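Local coordinates for protein putative mandelate racemase (Zymomonas mobilis, PDB 2OX4) that binds a magnesium ion and, as a member of the mandelate racemase branch of the enolase superfamily, probably acts as a dehydratase or related lyase, at residues H12-I24 against Q345-V357. Sequence-based numbering, arbitrary orientation.
Sequences HVHTRPQSGQRPI and QKTLLPEYEELCV
In this enolase-superfamily chain the capping-domain loop 14-23, probably the counterpart of the loop that closes over the active site in relatives, docks on the short helix 350-353 of the barrel domain, Arg16 and Glu351 passing each other in opposite directions. The Glu351 carboxylate binds the turn at 17-19 with both oxygens: OE2 accepts Gln18 N at 2.7 Å and OE1 accepts Ser19 N at 2.8 Å, both on syn lone pairs, while Ser19 OG, nearly in line with the C-O bond, adds a second donor to OE1. That reach follows from Glu351 CG standing between its backbone N and carbonyl carbon (chi1 58°), with the chain extended beyond. Arg16 NH2 is gripped twice, each partner near the guanidinium plane: Glu351 O at 2.9 Å, on a carbonyl lone pair, and Glu354 OE2 at 2.7 Å, a salt bridge on the anti lone pair. Arg16 NE bonds His14 O, so that together with the NH2 bonds the guanidinium is probably held from turning. A leucine in place of Arg16 would probably leave Glu351 O, Glu354 and the His14 carbonyl without these mates. Gln21 OE1 takes Tyr352 OH in its carbonyl plane at 2.8 Å and Lys346 NZ weakly; Lys346 also bonds Ala319 O. Pro23 CG packs on Tyr352 CE2 (3.7 Å). The loop joins strand 5-13 to strand 24-30, while 345-357 follows barrel strand 341-344, with Cys356 against helix 322-333.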
ATOM      1  N   HIS C  12     -33.476  34.983   2.702  1.00  8.62           N
ATOM      2  CA  HIS C  12     -33.190  34.166   3.869  1.00  7.90           C
ATOM      3  C   HIS C  12     -34.482  34.136   4.712  1.00 12.60           C
ATOM      4  O   HIS C  12     -34.789  35.081   5.456  1.00 11.53           O
ATOM      5  CB  HIS C  12     -31.981  34.717   4.645  1.00  8.88           C
ATOM      6  CG  HIS C  12     -31.534  33.841   5.778  1.00 12.28           C
ATOM      7  ND1 HIS C  12     -30.640  34.267   6.741  1.00 12.24           N
ATOM      8  CD2 HIS C  12     -31.857  32.564   6.104  1.00  9.91           C
ATOM      9  CE1 HIS C  12     -30.434  33.293   7.611  1.00  9.02           C
ATOM     10  NE2 HIS C  12     -31.159  32.249   7.249  1.00 12.00           N
ATOM     11  N   VAL C  13     -35.253  33.068   4.528  1.00 13.32           N
ATOM     12  CA  VAL C  13     -36.642  32.997   5.014  1.00 14.79           C
ATOM     13  C   VAL C  13     -36.635  33.044   6.538  1.00 15.86           C
ATOM     14  O   VAL C  13     -35.785  32.411   7.179  1.00 12.27           O
ATOM     15  CB  VAL C  13     -37.361  31.712   4.519  1.00 15.10           C
ATOM     16  CG1 VAL C  13     -38.790  31.625   5.100  1.00 13.62           C
ATOM     17  CG2 VAL C  13     -37.425  31.693   3.000  1.00 15.54           C
ATOM     18  N   HIS C  14     -37.552  33.828   7.114  1.00 15.17           N
ATOM     19  CA  HIS C  14     -37.670  33.940   8.567  1.00 13.06           C
ATOM     20  C   HIS C  14     -38.003  32.601   9.222  1.00 10.95           C
ATOM     21  O   HIS C  14     -38.568  31.712   8.577  1.00 15.72           O
ATOM     22  CB  HIS C  14     -38.728  34.987   8.932  1.00 13.78           C
ATOM     23  CG  HIS C  14     -38.359  36.385   8.536  1.00 20.39           C
ATOM     24  ND1 HIS C  14     -39.298  37.382   8.370  1.00 19.01           N
ATOM     25  CD2 HIS C  14     -37.156  36.952   8.279  1.00 17.55           C
ATOM     26  CE1 HIS C  14     -38.687  38.503   8.024  1.00 22.98           C
ATOM     27  NE2 HIS C  14     -37.388  38.270   7.964  1.00 21.96           N
ATOM     28  N   THR C  15     -37.648  32.466  10.499  1.00 15.10           N
ATOM     29  CA  THR C  15     -37.789  31.196  11.226  1.00 13.89           C
ATOM     30  C   THR C  15     -39.120  30.507  10.944  1.00 19.98           C
ATOM     31  O   THR C  15     -40.185  31.098  11.125  1.00 20.12           O
ATOM     32  CB  THR C  15     -37.622  31.404  12.738  1.00 18.19           C
ATOM     33  OG1 THR C  15     -36.391  32.084  12.975  1.00 20.18           O
ATOM     34  CG2 THR C  15     -37.616  30.067  13.483  1.00 19.57           C
ATOM     35  N   ARG C  16     -39.050  29.275  10.458  1.00 15.24           N
ATOM     36  CA  ARG C  16     -40.235  28.437  10.316  1.00 16.57           C
ATOM     37  C   ARG C  16     -40.632  27.924  11.707  1.00 19.71           C
ATOM     38  O   ARG C  16     -39.819  27.313  12.389  1.00 19.09           O
ATOM     39  CB  ARG C  16     -39.967  27.282   9.333  1.00 18.68           C
ATOM     40  CG  ARG C  16     -39.358  27.694   7.956  1.00 20.44           C
ATOM     41  CD  ARG C  16     -40.327  28.452   7.052  1.00 17.12           C
ATOM     42  NE  ARG C  16     -40.563  29.811   7.530  1.00 21.87           N
ATOM     43  CZ  ARG C  16     -41.663  30.516   7.287  1.00 33.11           C
ATOM     44  NH1 ARG C  16     -41.780  31.745   7.774  1.00 20.84           N
ATOM     45  NH2 ARG C  16     -42.641  29.995   6.558  1.00 23.00           N
ATOM     46  N   PRO C  17     -41.866  28.227  12.155  1.00 20.07           N
ATOM     47  CA  PRO C  17     -42.287  28.028  13.559  1.00 21.58           C
ATOM     48  C   PRO C  17     -42.073  26.623  14.138  1.00 24.28           C
ATOM     49  O   PRO C  17     -41.433  26.486  15.187  1.00 25.01           O
ATOM     50  CB  PRO C  17     -43.786  28.362  13.537  1.00 25.28           C
ATOM     51  CG  PRO C  17     -43.994  29.177  12.318  1.00 25.25           C
ATOM     52  CD  PRO C  17     -42.938  28.814  11.325  1.00 19.34           C
ATOM     53  N   GLN C  18     -42.608  25.597  13.477  1.00 18.46           N
ATOM     54  CA  GLN C  18     -42.554  24.231  14.005  1.00 25.23           C
ATOM     55  C   GLN C  18     -41.146  23.632  13.952  1.00 30.54           C
ATOM     56  O   GLN C  18     -40.697  22.983  14.903  1.00 28.89           O
ATOM     57  CB  GLN C  18     -43.500  23.326  13.225  1.00 25.22           C
ATOM     58  CG  GLN C  18     -44.959  23.523  13.542  1.00 31.00           C
ATOM     59  CD  GLN C  18     -45.758  22.290  13.201  1.00 37.24           C
ATOM     60  OE1 GLN C  18     -45.792  21.333  13.970  1.00 27.66           O
ATOM     61  NE2 GLN C  18     -46.382  22.294  12.027  1.00 31.92           N
ATOM     62  N   SER C  19     -40.460  23.852  12.834  1.00 27.93           N
ATOM     63  CA  SER C  19     -39.174  23.202  12.572  1.00 29.73           C
ATOM     64  C   SER C  19     -37.996  24.031  13.079  1.00 26.39           C
ATOM     65  O   SER C  19     -36.920  23.493  13.339  1.00 27.47           O
ATOM     66  CB  SER C  19     -39.017  22.886  11.078  1.00 28.38           C
ATOM     67  OG  SER C  19     -38.953  24.076  10.302  1.00 20.62           O
ATOM     68  N   GLY C  20     -38.206  25.341  13.218  1.00 19.96           N
ATOM     69  CA  GLY C  20     -37.165  26.255  13.670  1.00 21.18           C
ATOM     70  C   GLY C  20     -36.179  26.608  12.575  1.00 16.98           C
ATOM     71  O   GLY C  20     -35.195  27.289  12.832  1.00 19.68           O
ATOM     72  N   GLN C  21     -36.457  26.154  11.356  1.00 18.88           N
ATOM     73  CA  GLN C  21     -35.492  26.213  10.252  1.00 16.72           C
ATOM     74  C   GLN C  21     -35.618  27.511   9.467  1.00 18.29           C
ATOM     75  O   GLN C  21     -36.581  28.245   9.650  1.00 16.02           O
ATOM     76  CB  GLN C  21     -35.681  24.999   9.351  1.00 13.59           C
ATOM     77  CG  GLN C  21     -35.292  23.704  10.057  1.00 20.33           C
ATOM     78  CD  GLN C  21     -35.680  22.453   9.302  1.00 25.22           C
ATOM     79  OE1 GLN C  21     -36.108  22.513   8.156  1.00 20.42           O
ATOM     80  NE2 GLN C  21     -35.525  21.303   9.949  1.00 29.17           N
ATOM     81  N   ARG C  22     -34.631  27.805   8.617  1.00 10.69           N
ATOM     82  CA  ARG C  22     -34.621  29.042   7.834  1.00 11.26           C
ATOM     83  C   ARG C  22     -34.017  28.786   6.449  1.00 12.84           C
ATOM     84  O   ARG C  22     -32.810  28.947   6.263  1.00 12.43           O
ATOM     85  CB  ARG C  22     -33.815  30.138   8.549  1.00 13.27           C
ATOM     86  CG  ARG C  22     -34.446  30.693   9.823  1.00 11.43           C
ATOM     87  CD  ARG C  22     -33.791  31.996  10.236  1.00 15.19           C
ATOM     88  NE  ARG C  22     -33.985  33.028   9.217  1.00 15.17           N
ATOM     89  CZ  ARG C  22     -33.415  34.227   9.233  1.00 16.56           C
ATOM     90  NH1 ARG C  22     -32.597  34.561  10.229  1.00 13.57           N
ATOM     91  NH2 ARG C  22     -33.664  35.100   8.252  1.00 13.64           N
ATOM     92  N   PRO C  23     -34.861  28.415   5.468  1.00 14.54           N
ATOM     93  CA  PRO C  23     -34.405  28.196   4.089  1.00 14.68           C
ATOM     94  C   PRO C  23     -33.785  29.418   3.416  1.00 14.36           C
ATOM     95  O   PRO C  23     -34.067  30.561   3.793  1.00 12.61           O
ATOM     96  CB  PRO C  23     -35.674  27.789   3.337  1.00 16.25           C
ATOM     97  CG  PRO C  23     -36.701  27.522   4.366  1.00 18.73           C
ATOM     98  CD  PRO C  23     -36.303  28.167   5.636  1.00 13.95           C
ATOM     99  N   ILE C  24     -32.925  29.157   2.433  1.00  9.69           N
ATOM    100  CA  ILE C  24     -32.223  30.212   1.714  1.00 10.41           C
ATOM    101  C   ILE C  24     -32.460  29.992   0.223  1.00 13.64           C
ATOM    102  O   ILE C  24     -32.050  28.965  -0.345  1.00 12.42           O
ATOM    103  CB  ILE C  24     -30.691  30.244   2.007  1.00 13.20           C
ATOM    104  CG1 ILE C  24     -30.394  30.121   3.508  1.00 13.49           C
ATOM    105  CG2 ILE C  24     -30.088  31.546   1.453  1.00 16.15           C
ATOM    106  CD1 ILE C  24     -30.022  28.701   3.957  1.00 16.79           C
ATOM    107  N   GLN C 345     -40.288  14.715   6.141  1.00 27.07           N
ATOM    108  CA  GLN C 345     -41.487  15.079   6.900  1.00 28.85           C
ATOM    109  C   GLN C 345     -41.764  16.590   6.960  1.00 26.67           C
ATOM    110  O   GLN C 345     -42.923  17.010   7.035  1.00 24.40           O
ATOM    111  CB  GLN C 345     -41.479  14.435   8.298  1.00 30.89           C
ATOM    112  CG  GLN C 345     -40.433  14.975   9.287  1.00 31.41           C
ATOM    113  CD  GLN C 345     -40.901  16.231  10.019  1.00 39.59           C
ATOM    114  OE1 GLN C 345     -40.253  17.275   9.952  1.00 40.01           O
ATOM    115  NE2 GLN C 345     -42.038  16.136  10.709  1.00 25.65           N
ATOM    116  N   LYS C 346     -40.707  17.405   6.909  1.00 24.47           N
ATOM    117  CA  LYS C 346     -40.864  18.861   6.973  1.00 23.90           C
ATOM    118  C   LYS C 346     -41.754  19.416   5.847  1.00 27.82           C
ATOM    119  O   LYS C 346     -42.449  20.405   6.042  1.00 25.18           O
ATOM    120  CB  LYS C 346     -39.498  19.566   7.016  1.00 26.00           C
ATOM    121  CG  LYS C 346     -38.870  19.814   5.647  1.00 28.51           C
ATOM    122  CD  LYS C 346     -37.418  19.428   5.612  1.00 45.47           C
ATOM    123  CE  LYS C 346     -36.553  20.566   6.033  1.00 40.95           C
ATOM    124  NZ  LYS C 346     -35.329  20.087   6.746  1.00 35.87           N
ATOM    125  N   THR C 347     -41.766  18.746   4.694  1.00 25.21           N
ATOM    126  CA  THR C 347     -42.543  19.203   3.530  1.00 28.77           C
ATOM    127  C   THR C 347     -44.043  19.070   3.772  1.00 29.01           C
ATOM    128  O   THR C 347     -44.856  19.629   3.027  1.00 25.12           O
ATOM    129  CB  THR C 347     -42.181  18.424   2.235  1.00 28.63           C
ATOM    130  OG1 THR C 347     -42.709  17.095   2.309  1.00 29.45           O
ATOM    131  CG2 THR C 347     -40.672  18.355   2.039  1.00 30.90           C
ATOM    132  N   LEU C 348     -44.394  18.320   4.813  1.00 27.80           N
ATOM    133  CA  LEU C 348     -45.784  18.144   5.226  1.00 32.22           C
ATOM    134  C   LEU C 348     -46.322  19.276   6.121  1.00 36.33           C
ATOM    135  O   LEU C 348     -47.523  19.337   6.397  1.00 35.43           O
ATOM    136  CB  LEU C 348     -45.974  16.769   5.887  1.00 33.41           C
ATOM    137  CG  LEU C 348     -45.339  15.574   5.149  1.00 41.38           C
ATOM    138  CD1 LEU C 348     -45.171  14.362   6.048  1.00 34.83           C
ATOM    139  CD2 LEU C 348     -46.086  15.205   3.866  1.00 29.61           C
ATOM    140  N   LEU C 349     -45.442  20.175   6.557  1.00 26.73           N
ATOM    141  CA  LEU C 349     -45.835  21.270   7.448  1.00 28.00           C
ATOM    142  C   LEU C 349     -46.247  22.500   6.632  1.00 29.43           C
ATOM    143  O   LEU C 349     -45.653  22.772   5.584  1.00 35.19           O
ATOM    144  CB  LEU C 349     -44.693  21.619   8.413  1.00 22.63           C
ATOM    145  CG  LEU C 349     -43.846  20.491   9.021  1.00 28.87           C
ATOM    146  CD1 LEU C 349     -42.604  21.063   9.682  1.00 33.25           C
ATOM    147  CD2 LEU C 349     -44.643  19.648  10.020  1.00 31.42           C
ATOM    148  N   PRO C 350     -47.275  23.245   7.097  1.00 26.73           N
ATOM    149  CA  PRO C 350     -47.733  24.490   6.442  1.00 25.88           C
ATOM    150  C   PRO C 350     -46.675  25.607   6.295  1.00 23.97           C
ATOM    151  O   PRO C 350     -46.767  26.422   5.373  1.00 23.83           O
ATOM    152  CB  PRO C 350     -48.868  24.966   7.354  1.00 31.01           C
ATOM    153  CG  PRO C 350     -49.343  23.723   8.052  1.00 29.83           C
ATOM    154  CD  PRO C 350     -48.099  22.917   8.279  1.00 33.14           C
ATOM    155  N   GLU C 351     -45.692  25.653   7.197  1.00 24.17           N
ATOM    156  CA  GLU C 351     -44.608  26.650   7.100  1.00 22.96           C
ATOM    157  C   GLU C 351     -43.731  26.431   5.861  1.00 24.50           C
ATOM    158  O   GLU C 351     -43.112  27.369   5.347  1.00 19.74           O
ATOM    159  CB  GLU C 351     -43.731  26.621   8.347  1.00 20.24           C
ATOM    160  CG  GLU C 351     -43.084  25.261   8.661  1.00 19.72           C
ATOM    161  CD  GLU C 351     -42.762  25.132  10.125  1.00 40.60           C
ATOM    162  OE1 GLU C 351     -41.671  24.624  10.462  1.00 30.98           O
ATOM    163  OE2 GLU C 351     -43.601  25.567  10.942  1.00 25.41           O
ATOM    164  N   TYR C 352     -43.676  25.187   5.399  1.00 24.13           N
ATOM    165  CA  TYR C 352     -42.969  24.868   4.161  1.00 21.57           C
ATOM    166  C   TYR C 352     -43.867  24.962   2.922  1.00 27.06           C
ATOM    167  O   TYR C 352     -43.453  25.511   1.897  1.00 18.50           O
ATOM    168  CB  TYR C 352     -42.223  23.533   4.275  1.00 23.23           C
ATOM    169  CG  TYR C 352     -40.809  23.711   4.808  1.00 25.71           C
ATOM    170  CD1 TYR C 352     -40.504  23.487   6.153  1.00 22.06           C
ATOM    171  CD2 TYR C 352     -39.785  24.143   3.964  1.00 27.47           C
ATOM    172  CE1 TYR C 352     -39.195  23.675   6.636  1.00 20.91           C
ATOM    173  CE2 TYR C 352     -38.494  24.331   4.429  1.00 28.84           C
ATOM    174  CZ  TYR C 352     -38.200  24.100   5.761  1.00 29.62           C
ATOM    175  OH  TYR C 352     -36.901  24.296   6.195  1.00 21.35           O
ATOM    176  N   GLU C 353     -45.102  24.473   3.023  1.00 25.41           N
ATOM    177  CA  GLU C 353     -46.067  24.587   1.915  1.00 28.82           C
ATOM    178  C   GLU C 353     -46.283  26.001   1.364  1.00 25.50           C
ATOM    179  O   GLU C 353     -46.452  26.169   0.163  1.00 24.21           O
ATOM    180  CB  GLU C 353     -47.414  23.951   2.275  1.00 26.41           C
ATOM    181  CG  GLU C 353     -47.336  22.465   2.568  1.00 39.36           C
ATOM    182  CD  GLU C 353     -48.570  21.930   3.288  1.00 52.93           C
ATOM    183  OE1 GLU C 353     -49.672  21.959   2.692  1.00 69.36           O
ATOM    184  OE2 GLU C 353     -48.433  21.474   4.448  1.00 66.71           O
ATOM    185  N   GLU C 354     -46.285  27.016   2.231  1.00 22.57           N
ATOM    186  CA  GLU C 354     -46.612  28.391   1.811  1.00 25.43           C
ATOM    187  C   GLU C 354     -45.521  29.078   0.976  1.00 20.85           C
ATOM    188  O   GLU C 354     -45.732  30.166   0.418  1.00 17.13           O
ATOM    189  CB  GLU C 354     -46.952  29.258   3.025  1.00 25.73           C
ATOM    190  CG  GLU C 354     -45.766  29.507   3.964  1.00 19.50           C
ATOM    191  CD  GLU C 354     -46.112  30.422   5.139  1.00 34.49           C
ATOM    192  OE1 GLU C 354     -47.233  30.974   5.172  1.00 32.94           O
ATOM    193  OE2 GLU C 354     -45.255  30.597   6.035  1.00 34.83           O
ATOM    194  N   LEU C 355     -44.357  28.437   0.894  1.00 19.85           N
ATOM    195  CA  LEU C 355     -43.178  29.048   0.285  1.00 20.38           C
ATOM    196  C   LEU C 355     -43.138  28.910  -1.230  1.00 19.23           C
ATOM    197  O   LEU C 355     -42.482  29.711  -1.903  1.00 16.69           O
ATOM    198  CB  LEU C 355     -41.896  28.462   0.891  1.00 17.37           C
ATOM    199  CG  LEU C 355     -41.735  28.618   2.404  1.00 18.31           C
ATOM    200  CD1 LEU C 355     -40.448  27.943   2.873  1.00 18.81           C
ATOM    201  CD2 LEU C 355     -41.749  30.092   2.789  1.00 15.54           C
ATOM    202  N   CYS C 356     -43.823  27.896  -1.764  1.00 17.35           N
ATOM    203  CA  CYS C 356     -43.753  27.586  -3.192  1.00 11.02           C
ATOM    204  C   CYS C 356     -45.117  27.459  -3.859  1.00 20.59           C
ATOM    205  O   CYS C 356     -46.098  27.063  -3.225  1.00 21.08           O
ATOM    206  CB  CYS C 356     -42.974  26.286  -3.428  1.00 19.56           C
ATOM    207  SG  CYS C 356     -41.258  26.344  -2.886  1.00 23.31           S
ATOM    208  N   VAL C 357     -45.148  27.764  -5.153  1.00 14.07           N
ATOM    209  CA  VAL C 357     -46.355  27.701  -5.972  1.00 17.25           C
ATOM    210  C   VAL C 357     -46.931  26.284  -6.123  1.00 25.85           C
ATOM    211  O   VAL C 357     -48.145  26.093  -5.966  1.00 23.36           O
ATOM    212  CB  VAL C 357     -46.118  28.376  -7.350  1.00 19.48           C
ATOM    213  CG1 VAL C 357     -47.304  28.178  -8.284  1.00 25.96           C
ATOM    214  CG2 VAL C 357     -45.840  29.864  -7.164  1.00 18.69           C
TER
HETATM  215  O   HOH W   1     -44.632  33.035   7.777  1.00 38.27           O
HETATM  216  O   HOH W   2     -45.976  24.705  10.290  1.00 26.83           O